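Side-chain contacts in Dbv8 protein (Nonomuraea, PDB 4MFZ), which binds decanoyl-CoA and probably transfers its long acyl chain to an amine in the making of glycopeptide antibiotics: residues 100-105 / 188-193; 112-117 / 181-186; 141-146 / 155-160. All coordinates share one frame; numbering follows the deposited sequence.

Interaction 1 (100-105 / 188-193). With NA (sodium ion), chain C.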
loop_
_atom_site.group_PDB
_atom_site.type_symbol
_atom_site.label_atom_id
_atom_site.label_comp_id
_atom_site.label_asym_id
_atom_site.label_seq_id
_atom_site.Cartn_x
_atom_site.Cartn_y
_atom_site.Cartn_z
ATOM N N HIS A 100 8.784 8.521 14.186
ATOM C CA HIS A 100 8.274 8.636 15.533
ATOM C C HIS A 100 6.777 8.522 15.536
ATOM O O HIS A 100 6.238 7.836 16.386
ATOM C CB HIS A 100 8.735 9.948 16.198
ATOM C CG HIS A 100 8.466 9.999 17.686
ATOM N ND1 HIS A 100 8.830 11.053 18.458
ATOM C CD2 HIS A 100 7.879 9.059 18.547
ATOM C CE1 HIS A 100 8.470 10.806 19.743
ATOM N NE2 HIS A 100 7.894 9.582 19.788
ATOM N N GLU A 101 6.113 9.191 14.579
ATOM C CA GLU A 101 4.657 9.183 14.426
ATOM C C GLU A 101 4.154 7.736 14.262
ATOM O O GLU A 101 3.127 7.386 14.838
ATOM C CB GLU A 101 4.222 10.062 13.228
ATOM C CG GLU A 101 2.722 10.098 12.906
ATOM C CD GLU A 101 2.338 11.019 11.709
ATOM O OE1 GLU A 101 3.030 11.068 10.638
ATOM O OE2 GLU A 101 1.295 11.700 11.825
ATOM N N LEU A 102 4.905 6.900 13.538
ATOM C CA LEU A 102 4.521 5.501 13.290
ATOM C C LEU A 102 4.718 4.576 14.482
ATOM O O LEU A 102 3.904 3.682 14.673
ATOM C CB LEU A 102 5.267 4.902 12.059
ATOM C CG LEU A 102 5.154 5.718 10.775
ATOM C CD1 LEU A 102 5.794 4.956 9.618
ATOM C CD2 LEU A 102 3.708 6.047 10.457
ATOM N N VAL A 103 5.769 4.765 15.281
ATOM C CA VAL A 103 5.927 3.911 16.461
ATOM C C VAL A 103 4.992 4.298 17.607
ATOM O O VAL A 103 4.627 3.460 18.410
ATOM C CB VAL A 103 7.394 3.783 16.960
ATOM C CG1 VAL A 103 8.324 3.478 15.794
ATOM C CG2 VAL A 103 7.846 5.013 17.720
ATOM N N ARG A 104 4.622 5.572 17.667
ATOM C CA ARG A 104 3.721 6.126 18.686
ATOM C C ARG A 104 2.296 5.515 18.711
ATOM O O ARG A 104 1.707 5.397 19.783
ATOM C CB ARG A 104 3.643 7.645 18.477
ATOM C CG ARG A 104 2.754 8.406 19.438
ATOM C CD ARG A 104 3.555 8.779 20.673
ATOM N NE ARG A 104 2.861 9.802 21.439
ATOM C CZ ARG A 104 1.840 9.548 22.244
ATOM N NH1 ARG A 104 1.401 8.298 22.391
ATOM N NH2 ARG A 104 1.258 10.548 22.900
ATOM N N HIS A 105 1.722 5.169 17.552
ATOM C CA HIS A 105 0.466 4.399 17.515
ATOM C C HIS A 105 0.597 3.086 16.790
ATOM O O HIS A 105 -0.314 2.640 16.105
ATOM C CB HIS A 105 -0.690 5.229 16.954
ATOM C CG HIS A 105 -0.895 6.537 17.683
ATOM N ND1 HIS A 105 -1.201 6.595 18.998
ATOM C CD2 HIS A 105 -0.765 7.846 17.254
ATOM C CE1 HIS A 105 -1.286 7.874 19.382
ATOM N NE2 HIS A 105 -1.016 8.645 18.315
ATOM N N LEU A 188 0.696 -0.594 6.727
ATOM C CA LEU A 188 1.334 -1.907 6.837
ATOM C C LEU A 188 2.466 -1.883 7.865
ATOM O O LEU A 188 2.563 -2.761 8.722
ATOM C CB LEU A 188 1.874 -2.332 5.477
ATOM C CG LEU A 188 2.509 -3.740 5.431
ATOM C CD1 LEU A 188 2.283 -4.366 4.044
ATOM C CD2 LEU A 188 3.981 -3.644 5.761
ATOM N N VAL A 189 3.302 -0.853 7.803
ATOM C CA VAL A 189 4.429 -0.765 8.722
ATOM C C VAL A 189 4.033 -0.333 10.153
ATOM O O VAL A 189 4.843 -0.459 11.078
ATOM C CB VAL A 189 5.615 0.082 8.146
ATOM C CG1 VAL A 189 5.537 1.526 8.594
ATOM C CG2 VAL A 189 6.940 -0.503 8.614
ATOM N N ARG A 190 2.795 0.138 10.316
ATOM C CA ARG A 190 2.184 0.299 11.628
ATOM C C ARG A 190 1.497 -0.968 12.138
ATOM O O ARG A 190 0.723 -0.885 13.084
ATOM C CB ARG A 190 1.148 1.415 11.623
ATOM C CG ARG A 190 1.683 2.826 11.758
ATOM C CD ARG A 190 0.517 3.822 11.670
ATOM N NE ARG A 190 -0.315 3.727 12.855
ATOM C CZ ARG A 190 -1.635 3.560 12.880
ATOM N NH1 ARG A 190 -2.343 3.533 11.773
ATOM N NH2 ARG A 190 -2.239 3.439 14.060
ATOM N N GLY A 191 1.763 -2.127 11.521
ATOM C CA GLY A 191 1.287 -3.415 12.062
ATOM C C GLY A 191 -0.188 -3.681 11.848
ATOM O O GLY A 191 -0.777 -4.478 12.558
ATOM N N LEU A 192 -0.775 -3.044 10.847
ATOM C CA LEU A 192 -2.225 -3.109 10.581
ATOM C C LEU A 192 -2.612 -3.803 9.261
ATOM O O LEU A 192 -3.799 -3.806 8.877
ATOM C CB LEU A 192 -2.804 -1.675 10.543
ATOM C CG LEU A 192 -3.524 -1.143 11.797
ATOM C CD1 LEU A 192 -3.005 -1.779 13.064
ATOM C CD2 LEU A 192 -3.525 0.387 11.943
ATOM N N VAL A 193 -1.624 -4.327 8.542
ATOM C CA VAL A 193 -1.909 -5.075 7.294
ATOM C C VAL A 193 -1.131 -6.379 7.363
ATOM O O VAL A 193 0.061 -6.373 7.700
ATOM C CB VAL A 193 -1.508 -4.286 6.003
ATOM C CG1 VAL A 193 -1.843 -5.072 4.728
ATOM C CG2 VAL A 193 -2.192 -2.902 5.948
HETATM NA NA NA C . -1.132 10.854 18.172
HETATM O O HOH W 1 -1.426 12.886 19.726
HETATM O O HOH W 2 -1.447 10.700 15.948
HETATM O O HOH W 3 0.886 11.531 17.598
HETATM O O HOH W 4 -3.281 11.329 17.636
#
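Arg190 and His105 meet where two helices run out, and the case illustrates how one arginine can serve carbonyls of the chain just beyond a helix. NH2 of Arg190 donates to His105 O at 2.9 Å, with an angle of 149° at the hydrogen. The oxygen lies 19° out of the guanidinium plane, and NE adds a weak bond to the same acceptor, NE to His105 O being 3.4 Å. A second weak bond runs from NH2 to Asp108 O, while Val111 and Val113 pack against the side chain. The bend at chi3 (70°) turns the guanidinium toward His105, and the aliphatic part before it passes Leu102, with Arg190 CG 4.0 Å from Leu102 CD2. Leu102 CD1 also meets Val189 CG1 at 3.6 Å, the two side chains crossing at about a right angle.

The imidazole of His105 is engaged elsewhere: its NE2 binds the sodium ion at 2.2 Å, and four waters complete the ligands found. Helix 182-192 ends in a Schellman motif with Gly191, at positive phi, as its C-prime residue; Gly191 N bonds to Leu188 O and Leu192 N to Leu187 O. The cationic guanidinium beside His105 O, just past helix 89-104, probably offsets the negative end of that helix, and coordination of the sodium ion is consistent with NE2 of His105 being unprotonated.

Interaction 2 (112-117 / 181-186)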
loop_
_atom_site.group_PDB
_atom_site.type_symbol
_atom_site.label_atom_id
_atom_site.label_comp_id
_atom_site.label_asym_id
_atom_site.label_seq_id
_atom_site.Cartn_x
_atom_site.Cartn_y
_atom_site.Cartn_z
ATOM N N LYS A 112 -6.424 7.046 13.434
ATOM C CA LYS A 112 -6.056 7.256 12.043
ATOM C C LYS A 112 -4.679 7.879 12.003
ATOM O O LYS A 112 -4.430 8.871 12.683
ATOM C CB LYS A 112 -7.061 8.141 11.326
ATOM C CG LYS A 112 -8.342 7.420 10.958
ATOM C CD LYS A 112 -9.226 8.303 10.085
ATOM C CE LYS A 112 -10.216 7.468 9.283
ATOM N NZ LYS A 112 -11.001 8.321 8.345
ATOM N N VAL A 113 -3.767 7.266 11.253
ATOM C CA VAL A 113 -2.447 7.873 11.040
ATOM C C VAL A 113 -2.203 8.012 9.543
ATOM O O VAL A 113 -1.898 7.040 8.840
ATOM C CB VAL A 113 -1.299 7.096 11.739
ATOM C CG1 VAL A 113 0.048 7.700 11.393
ATOM C CG2 VAL A 113 -1.487 7.080 13.241
ATOM N N ARG A 114 -2.380 9.223 9.050
ATOM C CA ARG A 114 -1.905 9.558 7.723
ATOM C C ARG A 114 -0.392 9.757 7.848
ATOM O O ARG A 114 0.086 10.557 8.687
ATOM C CB ARG A 114 -2.565 10.845 7.199
ATOM C CG ARG A 114 -2.497 11.023 5.678
ATOM C CD ARG A 114 -3.451 10.079 4.959
ATOM N NE ARG A 114 -3.212 10.050 3.517
ATOM C CZ ARG A 114 -3.908 9.318 2.642
ATOM N NH1 ARG A 114 -4.901 8.528 3.056
ATOM N NH2 ARG A 114 -3.608 9.369 1.342
ATOM N N GLY A 115 0.357 9.022 7.033
ATOM C CA GLY A 115 1.800 9.264 6.923
ATOM C C GLY A 115 1.955 10.584 6.190
ATOM O O GLY A 115 0.990 11.348 6.034
ATOM N N GLY A 116 3.142 10.877 5.703
ATOM C CA GLY A 116 3.241 12.089 4.898
ATOM C C GLY A 116 2.688 11.917 3.497
ATOM O O GLY A 116 2.292 10.801 3.112
ATOM N N PRO A 117 2.682 13.015 2.712
ATOM C CA PRO A 117 2.408 12.920 1.293
ATOM C C PRO A 117 3.659 12.423 0.551
ATOM O O PRO A 117 4.725 12.259 1.161
ATOM C CB PRO A 117 2.094 14.376 0.907
ATOM C CG PRO A 117 2.947 15.174 1.826
ATOM C CD PRO A 117 3.014 14.395 3.120
ATOM N N MET A 181 1.390 4.812 -3.634
ATOM C CA MET A 181 0.467 4.728 -2.494
ATOM C C MET A 181 1.130 4.574 -1.105
ATOM O O MET A 181 1.005 3.541 -0.444
ATOM C CB MET A 181 -0.610 3.667 -2.789
ATOM C CG MET A 181 -1.555 4.096 -3.903
ATOM S SD MET A 181 -2.487 5.633 -3.550
ATOM C CE MET A 181 -1.281 6.974 -3.541
ATOM N N PRO A 182 1.870 5.611 -0.675
ATOM C CA PRO A 182 2.553 5.505 0.610
ATOM C C PRO A 182 1.621 5.364 1.827
ATOM O O PRO A 182 2.073 4.867 2.870
ATOM C CB PRO A 182 3.411 6.778 0.686
ATOM C CG PRO A 182 2.847 7.718 -0.330
ATOM C CD PRO A 182 2.184 6.871 -1.389
ATOM N N TRP A 183 0.348 5.762 1.714
ATOM C CA TRP A 183 -0.595 5.555 2.832
ATOM C C TRP A 183 -0.734 4.077 3.140
ATOM O O TRP A 183 -0.971 3.701 4.304
ATOM C CB TRP A 183 -1.979 6.174 2.560
ATOM C CG TRP A 183 -2.808 5.338 1.599
ATOM C CD1 TRP A 183 -2.721 5.320 0.205
ATOM C CD2 TRP A 183 -3.830 4.316 1.933
ATOM N NE1 TRP A 183 -3.590 4.401 -0.336
ATOM C CE2 TRP A 183 -4.286 3.757 0.646
ATOM C CE3 TRP A 183 -4.383 3.819 3.122
ATOM C CZ2 TRP A 183 -5.280 2.758 0.577
ATOM C CZ3 TRP A 183 -5.372 2.811 3.037
ATOM C CH2 TRP A 183 -5.811 2.301 1.797
ATOM N N TRP A 184 -0.594 3.223 2.114
ATOM C CA TRP A 184 -0.685 1.772 2.310
ATOM C C TRP A 184 0.557 1.223 3.004
ATOM O O TRP A 184 0.441 0.492 4.000
ATOM C CB TRP A 184 -0.975 1.075 0.982
ATOM C CG TRP A 184 -1.300 -0.395 1.057
ATOM C CD1 TRP A 184 -0.578 -1.459 0.487
ATOM C CD2 TRP A 184 -2.459 -1.025 1.702
ATOM N NE1 TRP A 184 -1.199 -2.651 0.721
ATOM C CE2 TRP A 184 -2.338 -2.461 1.445
ATOM C CE3 TRP A 184 -3.564 -0.553 2.412
ATOM C CZ2 TRP A 184 -3.276 -3.367 1.907
ATOM C CZ3 TRP A 184 -4.493 -1.477 2.885
ATOM C CH2 TRP A 184 -4.346 -2.854 2.635
ATOM N N LEU A 185 1.753 1.586 2.527
ATOM C CA LEU A 185 2.992 1.248 3.240
ATOM C C LEU A 185 2.938 1.691 4.705
ATOM O O LEU A 185 3.338 0.917 5.579
ATOM C CB LEU A 185 4.239 1.854 2.589
ATOM C CG LEU A 185 4.579 1.494 1.146
ATOM C CD1 LEU A 185 5.795 2.309 0.677
ATOM C CD2 LEU A 185 4.822 -0.012 1.046
ATOM N N THR A 186 2.458 2.918 4.952
ATOM C CA THR A 186 2.287 3.446 6.328
ATOM C C THR A 186 1.406 2.560 7.201
ATOM O O THR A 186 1.812 2.147 8.291
ATOM C CB THR A 186 1.785 4.914 6.331
ATOM O OG1 THR A 186 2.747 5.711 5.669
ATOM C CG2 THR A 186 1.650 5.457 7.718
HETATM O O HOH W 5 -1.943 5.330 6.216
#
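Arg114 lays one face of its guanidinium over the start of the Trp183 side chain. Trp183 CB sits over the centre of that face, and CZ of Arg114 is 3.7 Å from it. The guanidinium and indole planes are only 6° apart, yet CG is the ring atom of Trp183 nearest NH1 and NH2 of Arg114 (4.1 Å), so the guanidinium lies over the CB and not over the indole. On the ring itself, Trp184 CB lies over one face, and Met181 SD lies in plane at the edge. Two torsions produce this contact. Trp183 holds CG between its backbone N and carbonyl carbon (chi1 76°), and Arg114, whose CB points away from the helix, folds back through a bend at chi2 (73°).

Beside this pair, Gly115 rests its backbone on Thr186, with Gly115 N 3.9 Å from Thr186 CG2. Gly115 CA is 3.9 Å from Thr186 OG1, so the loop backbone itself lies against the helix. That hydroxyl is turned back on its own helix and donates to Pro182 O at 3.0 Å, from above the carbonyl plane, while Thr186 N reaches the same oxygen from the other face. No direct hydrogen bond crosses the contact; a water does so instead, donating to Val113 O at 3.1 Å and to Trp183 O at 2.7 Å.

The contact holds 112-117, in the loop between helices 89-104 and 125-128, against the first turns of helix 182-192 within the N-acyltransferase N-terminal domain, with the Trp183 side chain about 9 Å from decanoyl-CoA. Helix 89-104 also packs here, Leu102 touching both Val113 and Thr186. Further round helix 182-192, Leu185 packs on helix 162-174, and the Trp184 ring meets His216, which ends strand 211-216.

Interaction 3 (141-146 / 155-160)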
loop_
_atom_site.group_PDB
_atom_site.type_symbol
_atom_site.label_atom_id
_atom_site.label_comp_id
_atom_site.label_asym_id
_atom_site.label_seq_id
_atom_site.Cartn_x
_atom_site.Cartn_y
_atom_site.Cartn_z
ATOM N N ALA A 141 10.857 -1.680 15.108
ATOM C CA ALA A 141 9.613 -1.505 15.868
ATOM C C ALA A 141 8.507 -2.413 15.333
ATOM O O ALA A 141 7.777 -3.037 16.083
ATOM C CB ALA A 141 9.147 -0.052 15.780
ATOM N N LEU A 142 8.354 -2.447 14.016
ATOM C CA LEU A 142 7.295 -3.251 13.425
ATOM C C LEU A 142 7.460 -4.717 13.850
ATOM O O LEU A 142 6.497 -5.380 14.259
ATOM C CB LEU A 142 7.330 -3.126 11.873
ATOM C CG LEU A 142 6.301 -3.924 11.078
ATOM C CD1 LEU A 142 6.766 -5.367 10.933
ATOM C CD2 LEU A 142 4.950 -3.886 11.761
ATOM N N ARG A 143 8.679 -5.207 13.716
ATOM C CA ARG A 143 9.033 -6.562 14.069
ATOM C C ARG A 143 8.890 -6.825 15.545
ATOM O O ARG A 143 8.406 -7.887 15.917
ATOM C CB ARG A 143 10.421 -6.907 13.544
ATOM C CG ARG A 143 10.320 -7.266 12.060
ATOM C CD ARG A 143 11.609 -7.079 11.281
ATOM N NE ARG A 143 12.497 -8.247 11.182
ATOM C CZ ARG A 143 12.203 -9.522 11.474
ATOM N NH1 ARG A 143 10.993 -9.896 11.920
ATOM N NH2 ARG A 143 13.158 -10.449 11.320
ATOM N N ARG A 144 9.252 -5.856 16.395
ATOM C CA ARG A 144 8.930 -6.014 17.810
ATOM C C ARG A 144 7.425 -6.177 18.041
ATOM O O ARG A 144 7.010 -7.054 18.804
ATOM C CB ARG A 144 9.506 -4.887 18.664
ATOM C CG ARG A 144 11.002 -5.031 18.887
ATOM C CD ARG A 144 11.513 -4.024 19.912
ATOM N NE ARG A 144 11.279 -2.631 19.546
ATOM C CZ ARG A 144 12.122 -1.865 18.861
ATOM N NH1 ARG A 144 13.283 -2.344 18.418
ATOM N NH2 ARG A 144 11.785 -0.607 18.603
ATOM N N PHE A 145 6.601 -5.368 17.378
ATOM C CA PHE A 145 5.130 -5.513 17.491
ATOM C C PHE A 145 4.607 -6.898 17.019
ATOM O O PHE A 145 3.816 -7.545 17.700
ATOM C CB PHE A 145 4.386 -4.396 16.742
ATOM C CG PHE A 145 2.884 -4.500 16.858
ATOM C CD1 PHE A 145 2.253 -4.354 18.104
ATOM C CD2 PHE A 145 2.099 -4.769 15.740
ATOM C CE1 PHE A 145 0.874 -4.487 18.239
ATOM C CE2 PHE A 145 0.715 -4.884 15.866
ATOM C CZ PHE A 145 0.098 -4.750 17.116
ATOM N N HIS A 146 5.047 -7.326 15.842
ATOM C CA HIS A 146 4.744 -8.657 15.337
ATOM C C HIS A 146 5.093 -9.739 16.344
ATOM O O HIS A 146 4.238 -10.565 16.638
ATOM C CB HIS A 146 5.425 -8.889 13.988
ATOM C CG HIS A 146 4.679 -8.298 12.794
ATOM N ND1 HIS A 146 4.902 -8.724 11.526
ATOM C CD2 HIS A 146 3.683 -7.310 12.707
ATOM C CE1 HIS A 146 4.124 -8.030 10.672
ATOM N NE2 HIS A 146 3.385 -7.153 11.390
ATOM N N THR A 155 4.999 -15.002 7.820
ATOM C CA THR A 155 3.964 -14.046 7.450
ATOM C C THR A 155 4.441 -12.591 7.576
ATOM O O THR A 155 4.088 -11.761 6.753
ATOM C CB THR A 155 2.551 -14.376 8.016
ATOM O OG1 THR A 155 2.079 -13.369 8.915
ATOM C CG2 THR A 155 2.501 -15.777 8.605
ATOM N N THR A 156 5.309 -12.312 8.544
ATOM C CA THR A 156 5.986 -11.006 8.609
ATOM C C THR A 156 6.744 -10.747 7.281
ATOM O O THR A 156 6.519 -9.714 6.636
ATOM C CB THR A 156 6.972 -10.939 9.781
ATOM O OG1 THR A 156 6.252 -10.992 11.021
ATOM C CG2 THR A 156 7.819 -9.677 9.716
ATOM N N TRP A 157 7.618 -11.676 6.870
ATOM C CA TRP A 157 8.394 -11.476 5.615
ATOM C C TRP A 157 7.598 -11.334 4.357
ATOM O O TRP A 157 7.913 -10.472 3.536
ATOM C CB TRP A 157 9.614 -12.412 5.487
ATOM C CG TRP A 157 10.678 -11.894 6.434
ATOM C CD1 TRP A 157 11.010 -12.388 7.686
ATOM C CD2 TRP A 157 11.512 -10.678 6.271
ATOM N NE1 TRP A 157 11.980 -11.607 8.283
ATOM C CE2 TRP A 157 12.319 -10.566 7.488
ATOM C CE3 TRP A 157 11.662 -9.722 5.273
ATOM C CZ2 TRP A 157 13.233 -9.542 7.677
ATOM C CZ3 TRP A 157 12.578 -8.685 5.475
ATOM C CH2 TRP A 157 13.352 -8.608 6.648
ATOM N N GLU A 158 6.552 -12.144 4.205
ATOM C CA GLU A 158 5.632 -12.044 3.073
ATOM C C GLU A 158 4.828 -10.732 3.103
ATOM O O GLU A 158 4.510 -10.150 2.063
ATOM C CB GLU A 158 4.689 -13.254 3.063
ATOM C CG GLU A 158 3.657 -13.244 1.943
ATOM C CD GLU A 158 3.450 -14.618 1.318
ATOM O OE1 GLU A 158 4.448 -15.375 1.220
ATOM O OE2 GLU A 158 2.295 -14.951 0.943
ATOM N N THR A 159 4.461 -10.287 4.296
ATOM C CA THR A 159 3.771 -9.004 4.431
ATOM C C THR A 159 4.678 -7.837 4.018
ATOM O O THR A 159 4.265 -6.957 3.268
ATOM C CB THR A 159 3.315 -8.833 5.874
ATOM O OG1 THR A 159 2.367 -9.863 6.164
ATOM C CG2 THR A 159 2.678 -7.466 6.117
ATOM N N LEU A 160 5.924 -7.869 4.483
ATOM C CA LEU A 160 6.861 -6.786 4.275
ATOM C C LEU A 160 7.208 -6.568 2.800
ATOM O O LEU A 160 7.552 -5.433 2.423
ATOM C CB LEU A 160 8.135 -7.009 5.112
ATOM C CG LEU A 160 7.993 -6.812 6.626
ATOM C CD1 LEU A 160 9.330 -7.093 7.264
ATOM C CD2 LEU A 160 7.495 -5.405 7.037
#
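With chi1 at -82°, His146 sets its ring beside the backbone N and reaches across toward helix 153-160, where Thr156 holds OG1 anti to its carbonyl carbon and meets it from the opposite direction. ND1 of His146 and OG1 of Thr156 are 2.7 Å apart, joined by a hydrogen bond. The hydroxyl lies at the edge of the imidazole, near its plane, which helps to hold the ring's rotation. Leu142 CD1 covers the centre of one ring face, 3.7 Å above the plane. Beside this buried polar pair, Leu142 CD1 and Leu160 CD2 add an apolar contact of 4.0 Å as their side chains slide past each other in opposite directions.

Arg143 supplies the outer edge. Its chain bends at chi3 and brings one guanidinium face over NE1 of Trp157, NH2 of Arg143 being 3.5 Å from that atom. The planes stand 74° apart, and the guanidinium comes to the indole's edge. Since both atoms are donors, this is no hydrogen bond; Glu153 OE2 reconciles them, taking a salt bridge from Arg143 NH2 and a hydrogen bond from Trp157 NE1. The shared carboxylate probably balances the arginine's charge. Arg67 makes a cation-pi contact with the same indole.

The helix segments run roughly antiparallel, at 140°, with their axes 11.5 Å apart at closest approach, a spacing bridged by side chains. Helix 182-192 lies against the pair, its Leu188 touching Thr159 and Leu160. At the join to the sheet, the His146 ring meets that of Tyr194 in strand 193-196, and Thr159 OG1 bonds to Arg195 N of that strand.

The first segment met from the N terminus is 100-105, at the end of helix 89-104; its partner, 188-193, arrives 83 residues later, so interaction 1 closes the widest loop. Within it, the segment 112-117 waits for 181-186, and interaction 2 closes a loop of 63 residues. Innermost is interaction 3, which closes a short loop between helices 130-148 and 153-160. The three nest without crossing. Interactions 1 and 2 touch through Leu102 and Thr186, interactions 1 and 3 through Val189 and Leu142; interactions 2 and 3, with centres about 17 Å apart, do not touch. Interactions 1 and 2 tie helix 89-104 and the loop after it to helix 182-192, which leads directly into strand 193-196; interaction 3 pairs its two helices alongside.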